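Local coordinates for hemolysin BL lytic component L1 (PDB 7NMQ), which is thought to act as one lytic part of the three-component, alpha-helical pore-forming enterotoxin haemolysin BL of Bacillus cereus, at residues L183-V194 and H255-I266. Sequence-based numbering, arbitrary orientation. Where two conformers were deposited one is given.
Sequences LRSTQKKHFDDV and HMDSYNEISNKI. With EDO (1,2-ethanediol), chain G.
H190 and H255 meet edge to edge, joined by a nearly straight hydrogen bond between H190 ND1 and H255 ND1 (2.8 Å, 168°) in which either ring may be the donor. Imidazole suits both places, since ND1 can donate or accept a hydrogen bond, depending on the tautomer. A CB methylene covers one face of each ring: S258 CB stands 3.4 Å from the centroid of the H190 ring, and D193 CB 3.6 Å from that of H255, both as CH-pi contacts. D193 OD1 also forms a salt bridge with K189 NZ (2.8 Å), whose charge probably offsets that of the carboxylate beside H255.

Mixed polar and apolar packing completes the interface. Y259 is wedged between Q187 on one face of its phenol and F191 on the other, F191 CD1 lying 3.7 Å from Y259 CE2. V194 CG1 meets M256 CE at 4.2 Å, a purely apolar touch. The branched I262 is a knob among L183, T186, Q187 and H190, while Q187 fits among Y259, I262, S263 and I266.

These reciprocal knobs-into-holes join segments 183-194 and 255-266, nearly antiparallel at 153° with axes approaching to 8.3 Å, as in the helical bundle of ClyA-like toxins. Their parent helices, 173-200 and 247-272, lead into and out of the predicted transmembrane segments.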
ATOM      1  N   LEU A 183      13.305 -17.364  -4.940  1.00 14.51           N
ATOM      2  CA  LEU A 183      12.631 -17.430  -3.619  1.00 12.94           C
ATOM      3  C   LEU A 183      11.854 -16.121  -3.422  1.00 12.46           C
ATOM      4  O   LEU A 183      10.703 -16.145  -2.937  1.00 12.84           O
ATOM      5  CB  LEU A 183      13.660 -17.598  -2.498  1.00 13.87           C
ATOM      6  CG  LEU A 183      14.252 -18.995  -2.384  1.00 14.82           C
ATOM      7  CD1 LEU A 183      15.403 -19.019  -1.383  1.00 16.47           C
ATOM      8  CD2 LEU A 183      13.175 -19.995  -2.023  1.00 17.09           C
ATOM      9  N   ARG A 184      12.450 -14.981  -3.709  1.00 12.40           N
ATOM     10  CA  ARG A 184      11.791 -13.676  -3.477  1.00 12.52           C
ATOM     11  C   ARG A 184      10.576 -13.525  -4.406  1.00 13.21           C
ATOM     12  O   ARG A 184       9.547 -13.001  -3.959  1.00 14.02           O
ATOM     13  CB  ARG A 184      12.794 -12.546  -3.669  1.00 12.39           C
ATOM     14  CG  ARG A 184      13.784 -12.395  -2.523  1.00 12.76           C
ATOM     15  CD  ARG A 184      13.100 -12.120  -1.177  1.00 12.10           C
ATOM     16  NE  ARG A 184      12.221 -10.955  -1.185  1.00 13.12           N
ATOM     17  CZ  ARG A 184      12.610  -9.696  -1.209  1.00 13.33           C
ATOM     18  NH1 ARG A 184      13.900  -9.414  -1.195  1.00 15.76           N
ATOM     19  NH2 ARG A 184      11.705  -8.711  -1.268  1.00 16.30           N
ATOM     20  N   SER A 185      10.634 -13.978  -5.653  0.50 13.96           N
ATOM     21  CA  SER A 185       9.468 -13.811  -6.567  0.50 15.13           C
ATOM     22  C   SER A 185       8.352 -14.787  -6.146  0.50 14.38           C
ATOM     23  O   SER A 185       7.169 -14.416  -6.165  0.50 15.69           O
ATOM     24  CB  SER A 185       9.867 -13.929  -8.013  0.50 17.05           C
ATOM     25  OG  SER A 185      10.532 -15.147  -8.278  0.50 19.67           O
ATOM     26  N   THR A 186       8.704 -15.988  -5.697  1.00 13.56           N
ATOM     27  CA  THR A 186       7.710 -16.944  -5.163  1.00 13.45           C
ATOM     28  C   THR A 186       7.079 -16.333  -3.920  1.00 12.39           C
ATOM     29  O   THR A 186       5.854 -16.416  -3.744  1.00 12.10           O
ATOM     30  CB  THR A 186       8.330 -18.319  -4.921  1.00 15.73           C
ATOM     31  OG1 THR A 186       8.857 -18.756  -6.173  1.00 16.77           O
ATOM     32  CG2 THR A 186       7.377 -19.338  -4.360  1.00 16.38           C
ATOM     33  N   GLN A 187       7.894 -15.781  -3.043  1.00 12.40           N
ATOM     34  CA  GLN A 187       7.404 -15.262  -1.763  1.00 12.55           C
ATOM     35  C   GLN A 187       6.444 -14.100  -2.016  1.00 12.08           C
ATOM     36  O   GLN A 187       5.389 -13.986  -1.317  1.00 13.07           O
ATOM     37  CB  GLN A 187       8.602 -14.778  -0.948  1.00 14.52           C
ATOM     38  CG  GLN A 187       8.233 -14.420   0.458  1.00 15.76           C
ATOM     39  CD  GLN A 187       9.403 -14.008   1.306  1.00 14.23           C
ATOM     40  OE1 GLN A 187       9.520 -14.368   2.489  1.00 15.30           O
ATOM     41  NE2 GLN A 187      10.269 -13.234   0.702  1.00 14.36           N
ATOM     42  N   LYS A 188       6.776 -13.211  -2.944  1.00 12.22           N
ATOM     43  CA  LYS A 188       5.916 -12.044  -3.217  1.00 13.03           C
ATOM     44  C   LYS A 188       4.570 -12.542  -3.726  1.00 12.91           C
ATOM     45  O   LYS A 188       3.560 -11.939  -3.335  1.00 12.79           O
ATOM     46  CB  LYS A 188       6.592 -11.156  -4.257  1.00 14.30           C
ATOM     47  CG  LYS A 188       5.816  -9.881  -4.561  1.00 18.26           C
ATOM     48  CD  LYS A 188       6.508  -8.902  -5.435  1.00 21.57           C
ATOM     49  CE  LYS A 188       5.762  -7.584  -5.502  1.00 28.29           C
ATOM     50  NZ  LYS A 188       5.074  -7.209  -4.232  1.00 35.88           N
ATOM     51  N   LYS A 189       4.573 -13.542  -4.597  1.00 12.29           N
ATOM     52  CA  LYS A 189       3.319 -14.141  -5.106  1.00 12.40           C
ATOM     53  C   LYS A 189       2.493 -14.699  -3.943  1.00 11.96           C
ATOM     54  O   LYS A 189       1.271 -14.524  -3.916  1.00 13.15           O
ATOM     55  CB  LYS A 189       3.574 -15.229  -6.152  1.00 15.64           C
ATOM     56  CG  LYS A 189       2.340 -15.704  -6.882  1.00 20.02           C
ATOM     57  CD  LYS A 189       1.448 -14.595  -7.441  1.00 24.37           C
ATOM     58  CE  LYS A 189       0.452 -15.075  -8.472  1.00 32.39           C
ATOM     59  NZ  LYS A 189      -0.660 -15.832  -7.860  1.00 31.61           N
ATOM     60  N   HIS A 190       3.100 -15.393  -2.990  1.00 12.06           N
ATOM     61  CA  HIS A 190       2.354 -15.914  -1.825  1.00 11.18           C
ATOM     62  C   HIS A 190       1.689 -14.753  -1.081  1.00 11.26           C
ATOM     63  O   HIS A 190       0.518 -14.869  -0.697  1.00 11.49           O
ATOM     64  CB  HIS A 190       3.230 -16.715  -0.862  1.00 10.98           C
ATOM     65  CG  HIS A 190       3.617 -18.058  -1.373  1.00 12.18           C
ATOM     66  ND1 HIS A 190       2.689 -19.041  -1.693  1.00 12.79           N
ATOM     67  CD2 HIS A 190       4.852 -18.613  -1.558  1.00 12.90           C
ATOM     68  CE1 HIS A 190       3.357 -20.135  -2.073  1.00 13.48           C
ATOM     69  NE2 HIS A 190       4.700 -19.880  -2.013  1.00 13.94           N
ATOM     70  N   PHE A 191       2.418 -13.674  -0.825  1.00 11.50           N
ATOM     71  CA  PHE A 191       1.871 -12.532  -0.054  1.00 11.50           C
ATOM     72  C   PHE A 191       0.765 -11.877  -0.869  1.00 12.84           C
ATOM     73  O   PHE A 191      -0.302 -11.486  -0.328  1.00 13.10           O
ATOM     74  CB  PHE A 191       2.977 -11.533   0.260  1.00 12.48           C
ATOM     75  CG  PHE A 191       2.613 -10.617   1.385  1.00 13.32           C
ATOM     76  CD1 PHE A 191       2.857 -11.045   2.683  1.00 17.53           C
ATOM     77  CD2 PHE A 191       2.063  -9.368   1.201  1.00 15.27           C
ATOM     78  CE1 PHE A 191       2.573 -10.235   3.764  1.00 18.08           C
ATOM     79  CE2 PHE A 191       1.777  -8.578   2.299  1.00 16.00           C
ATOM     80  CZ  PHE A 191       2.020  -9.006   3.559  1.00 17.64           C
ATOM     81  N   ASP A 192       0.989 -11.757  -2.163  1.00 13.10           N
ATOM     82  CA  ASP A 192      -0.048 -11.167  -3.052  1.00 14.96           C
ATOM     83  C   ASP A 192      -1.327 -12.009  -3.000  1.00 13.11           C
ATOM     84  O   ASP A 192      -2.431 -11.448  -3.050  1.00 14.79           O
ATOM     85  CB  ASP A 192       0.403 -11.067  -4.513  1.00 16.42           C
ATOM     86  CG  ASP A 192       1.490 -10.043  -4.792  1.00 22.25           C
ATOM     87  OD1 ASP A 192       1.657  -9.150  -3.957  1.00 25.41           O
ATOM     88  OD2 ASP A 192       2.115 -10.132  -5.899  1.00 30.65           O
ATOM     89  N   ASP A 193      -1.191 -13.319  -2.875  1.00 12.26           N
ATOM     90  CA  ASP A 193      -2.331 -14.255  -2.820  1.00 11.95           C
ATOM     91  C   ASP A 193      -3.079 -14.058  -1.506  1.00 11.67           C
ATOM     92  O   ASP A 193      -4.323 -14.103  -1.508  1.00 11.80           O
ATOM     93  CB  ASP A 193      -1.916 -15.706  -3.067  1.00 13.52           C
ATOM     94  CG  ASP A 193      -1.471 -15.965  -4.507  1.00 15.26           C
ATOM     95  OD1 ASP A 193      -1.727 -15.120  -5.385  1.00 17.83           O
ATOM     96  OD2 ASP A 193      -0.890 -17.066  -4.757  1.00 19.01           O
ATOM     97  N   VAL A 194      -2.364 -13.812  -0.412  1.00 10.99           N
ATOM     98  CA  VAL A 194      -3.026 -13.525   0.875  1.00 10.91           C
ATOM     99  C   VAL A 194      -3.814 -12.225   0.701  1.00 11.62           C
ATOM    100  O   VAL A 194      -4.963 -12.152   1.162  1.00 12.49           O
ATOM    101  CB  VAL A 194      -2.001 -13.399   2.029  1.00 11.98           C
ATOM    102  CG1 VAL A 194      -2.662 -12.928   3.308  1.00 13.99           C
ATOM    103  CG2 VAL A 194      -1.312 -14.742   2.220  1.00 12.51           C
ATOM    104  N   HIS A 255      -0.670 -19.959   2.090  1.00 12.10           N
ATOM    105  CA  HIS A 255       0.214 -19.008   1.411  1.00 11.32           C
ATOM    106  C   HIS A 255       1.020 -18.243   2.456  1.00 10.81           C
ATOM    107  O   HIS A 255       2.212 -17.976   2.227  1.00 11.48           O
ATOM    108  CB  HIS A 255      -0.581 -18.023   0.549  1.00 10.58           C
ATOM    109  CG  HIS A 255      -1.036 -18.595  -0.755  1.00 11.73           C
ATOM    110  ND1 HIS A 255      -0.136 -19.151  -1.674  1.00 12.25           N
ATOM    111  CD2 HIS A 255      -2.274 -18.662  -1.318  1.00 12.06           C
ATOM    112  CE1 HIS A 255      -0.831 -19.521  -2.774  1.00 13.23           C
ATOM    113  NE2 HIS A 255      -2.160 -19.251  -2.551  1.00 13.60           N
ATOM    114  N   MET A 256       0.390 -17.829   3.549  0.50 10.94           N
ATOM    115  CA  MET A 256       1.131 -17.085   4.593  0.50 11.18           C
ATOM    116  C   MET A 256       2.204 -17.994   5.191  0.50 11.44           C
ATOM    117  O   MET A 256       3.361 -17.548   5.344  0.50 11.51           O
ATOM    118  CB  MET A 256       0.192 -16.608   5.694  0.50 12.83           C
ATOM    119  CG  MET A 256       0.914 -15.765   6.705  0.50 15.31           C
ATOM    120  SD  MET A 256       1.776 -14.403   5.891  0.50 18.94           S
ATOM    121  CE  MET A 256       0.520 -13.136   6.041  0.50 17.72           C
ATOM    122  N   ASP A 257       1.872 -19.256   5.409  1.00 11.75           N
ATOM    123  CA  ASP A 257       2.876 -20.217   5.949  1.00 12.37           C
ATOM    124  C   ASP A 257       4.010 -20.402   4.932  1.00 12.02           C
ATOM    125  O   ASP A 257       5.177 -20.433   5.344  1.00 13.20           O
ATOM    126  CB  ASP A 257       2.255 -21.564   6.268  1.00 13.96           C
ATOM    127  CG  ASP A 257       1.253 -21.546   7.403  1.00 16.18           C
ATOM    128  OD1 ASP A 257       1.245 -20.567   8.199  1.00 19.25           O
ATOM    129  OD2 ASP A 257       0.440 -22.505   7.434  1.00 20.27           O
ATOM    130  N   SER A 258       3.713 -20.393   3.641  1.00 10.94           N
ATOM    131  CA  SER A 258       4.740 -20.558   2.606  1.00 11.33           C
ATOM    132  C   SER A 258       5.630 -19.319   2.569  1.00 11.39           C
ATOM    133  O   SER A 258       6.853 -19.456   2.343  1.00 12.50           O
ATOM    134  CB  SER A 258       4.188 -20.812   1.251  1.00 12.21           C
ATOM    135  OG  SER A 258       3.416 -21.992   1.196  1.00 14.54           O
ATOM    136  N   TYR A 259       5.045 -18.136   2.706  1.00 11.22           N
ATOM    137  CA  TYR A 259       5.794 -16.876   2.845  1.00 11.37           C
ATOM    138  C   TYR A 259       6.806 -17.000   3.980  1.00 10.97           C
ATOM    139  O   TYR A 259       8.006 -16.675   3.811  1.00 11.48           O
ATOM    140  CB  TYR A 259       4.804 -15.737   3.085  1.00 11.41           C
ATOM    141  CG  TYR A 259       5.470 -14.420   3.286  1.00 11.72           C
ATOM    142  CD1 TYR A 259       5.910 -14.027   4.531  1.00 13.00           C
ATOM    143  CD2 TYR A 259       5.638 -13.559   2.224  1.00 12.72           C
ATOM    144  CE1 TYR A 259       6.502 -12.793   4.717  1.00 14.46           C
ATOM    145  CE2 TYR A 259       6.266 -12.338   2.390  1.00 14.45           C
ATOM    146  CZ  TYR A 259       6.688 -11.938   3.642  1.00 14.70           C
ATOM    147  OH  TYR A 259       7.311 -10.727   3.819  1.00 19.10           O
ATOM    148  N   ASN A 260       6.347 -17.476   5.123  1.00 10.71           N
ATOM    149  CA  ASN A 260       7.227 -17.576   6.312  1.00 11.31           C
ATOM    150  C   ASN A 260       8.300 -18.639   6.078  1.00 12.06           C
ATOM    151  O   ASN A 260       9.444 -18.437   6.545  1.00 12.17           O
ATOM    152  CB  ASN A 260       6.431 -17.908   7.569  1.00 12.02           C
ATOM    153  CG  ASN A 260       5.734 -16.704   8.161  1.00 12.50           C
ATOM    154  OD1 ASN A 260       6.092 -15.557   7.911  1.00 14.08           O
ATOM    155  ND2 ASN A 260       4.707 -16.981   8.938  1.00 13.52           N
ATOM    156  N   GLU A 261       7.938 -19.712   5.376  0.50 12.26           N
ATOM    157  CA  GLU A 261       8.832 -20.843   5.009  0.50 13.20           C
ATOM    158  C   GLU A 261      10.021 -20.292   4.211  0.50 12.84           C
ATOM    159  O   GLU A 261      11.182 -20.672   4.487  0.50 13.97           O
ATOM    160  CB  GLU A 261       8.063 -21.909   4.229  0.50 14.28           C
ATOM    161  CG  GLU A 261       8.904 -23.088   3.774  0.50 15.83           C
ATOM    162  CD  GLU A 261       8.204 -24.147   2.907  0.50 20.06           C
ATOM    163  OE1 GLU A 261       7.014 -23.939   2.497  0.50 20.96           O
ATOM    164  OE2 GLU A 261       8.872 -25.194   2.612  0.50 26.72           O
ATOM    165  N   ILE A 262       9.750 -19.367   3.291  1.00 12.70           N
ATOM    166  CA  ILE A 262      10.784 -18.761   2.415  1.00 12.64           C
ATOM    167  C   ILE A 262      11.653 -17.828   3.267  1.00 12.63           C
ATOM    168  O   ILE A 262      12.877 -17.813   3.092  1.00 12.66           O
ATOM    169  CB  ILE A 262      10.183 -18.097   1.177  1.00 12.86           C
ATOM    170  CG1 ILE A 262       9.639 -19.194   0.268  1.00 14.93           C
ATOM    171  CG2 ILE A 262      11.198 -17.211   0.476  1.00 14.06           C
ATOM    172  CD1 ILE A 262       8.754 -18.724  -0.865  1.00 17.06           C
ATOM    173  N   SER A 263      11.063 -17.046   4.167  1.00 13.17           N
ATOM    174  CA  SER A 263      11.870 -16.199   5.087  1.00 12.30           C
ATOM    175  C   SER A 263      12.835 -17.096   5.862  1.00 12.63           C
ATOM    176  O   SER A 263      13.998 -16.724   5.998  1.00 13.31           O
ATOM    177  CB  SER A 263      10.993 -15.421   6.002  1.00 15.06           C
ATOM    178  OG  SER A 263      10.245 -14.514   5.221  1.00 19.70           O
ATOM    179  N   ASN A 264      12.367 -18.235   6.337  1.00 12.43           N
ATOM    180  CA  ASN A 264      13.236 -19.171   7.083  1.00 13.44           C
ATOM    181  C   ASN A 264      14.357 -19.659   6.170  1.00 13.22           C
ATOM    182  O   ASN A 264      15.527 -19.640   6.582  1.00 14.36           O
ATOM    183  CB  ASN A 264      12.392 -20.319   7.628  1.00 14.84           C
ATOM    184  CG  ASN A 264      13.188 -21.204   8.527  1.00 19.49           C
ATOM    185  OD1 ASN A 264      13.974 -22.025   8.055  1.00 26.18           O
ATOM    186  ND2 ASN A 264      12.968 -21.007   9.808  1.00 24.35           N
ATOM    187  N   LYS A 265      14.017 -20.016   4.947  1.00 12.50           N
ATOM    188  CA  LYS A 265      15.013 -20.535   3.992  1.00 13.49           C
ATOM    189  C   LYS A 265      16.073 -19.478   3.696  1.00 13.21           C
ATOM    190  O   LYS A 265      17.282 -19.814   3.580  1.00 14.95           O
ATOM    191  CB  LYS A 265      14.347 -21.053   2.720  1.00 14.10           C
ATOM    192  CG  LYS A 265      15.304 -21.548   1.631  1.00 19.32           C
ATOM    193  CD  LYS A 265      16.062 -22.789   1.946  1.00 23.30           C
ATOM    194  CE  LYS A 265      16.866 -23.255   0.750  1.00 30.18           C
ATOM    195  NZ  LYS A 265      17.829 -24.299   1.139  1.00 37.08           N
ATOM    196  N   ILE A 266      15.668 -18.230   3.510  1.00 13.47           N
ATOM    197  CA  ILE A 266      16.637 -17.167   3.177  1.00 14.40           C
ATOM    198  C   ILE A 266      17.576 -17.024   4.371  1.00 14.06           C
ATOM    199  O   ILE A 266      18.802 -16.887   4.183  1.00 14.62           O
ATOM    200  CB  ILE A 266      15.911 -15.853   2.839  1.00 15.12           C
ATOM    201  CG1 ILE A 266      15.153 -16.019   1.513  1.00 15.55           C
ATOM    202  CG2 ILE A 266      16.877 -14.688   2.873  1.00 17.11           C
ATOM    203  CD1 ILE A 266      14.325 -14.823   1.079  1.00 19.11           C
TER
HETATM  204  C1  EDO G 506       7.614  -9.663  -1.312  1.00 30.99           C
HETATM  205  O1  EDO G 506       6.976 -10.175  -0.186  1.00 33.60           O
HETATM  206  C2  EDO G 506       9.054  -9.973  -1.365  1.00 29.78           C
HETATM  207  O2  EDO G 506       9.455 -11.283  -1.732  1.00 23.80           O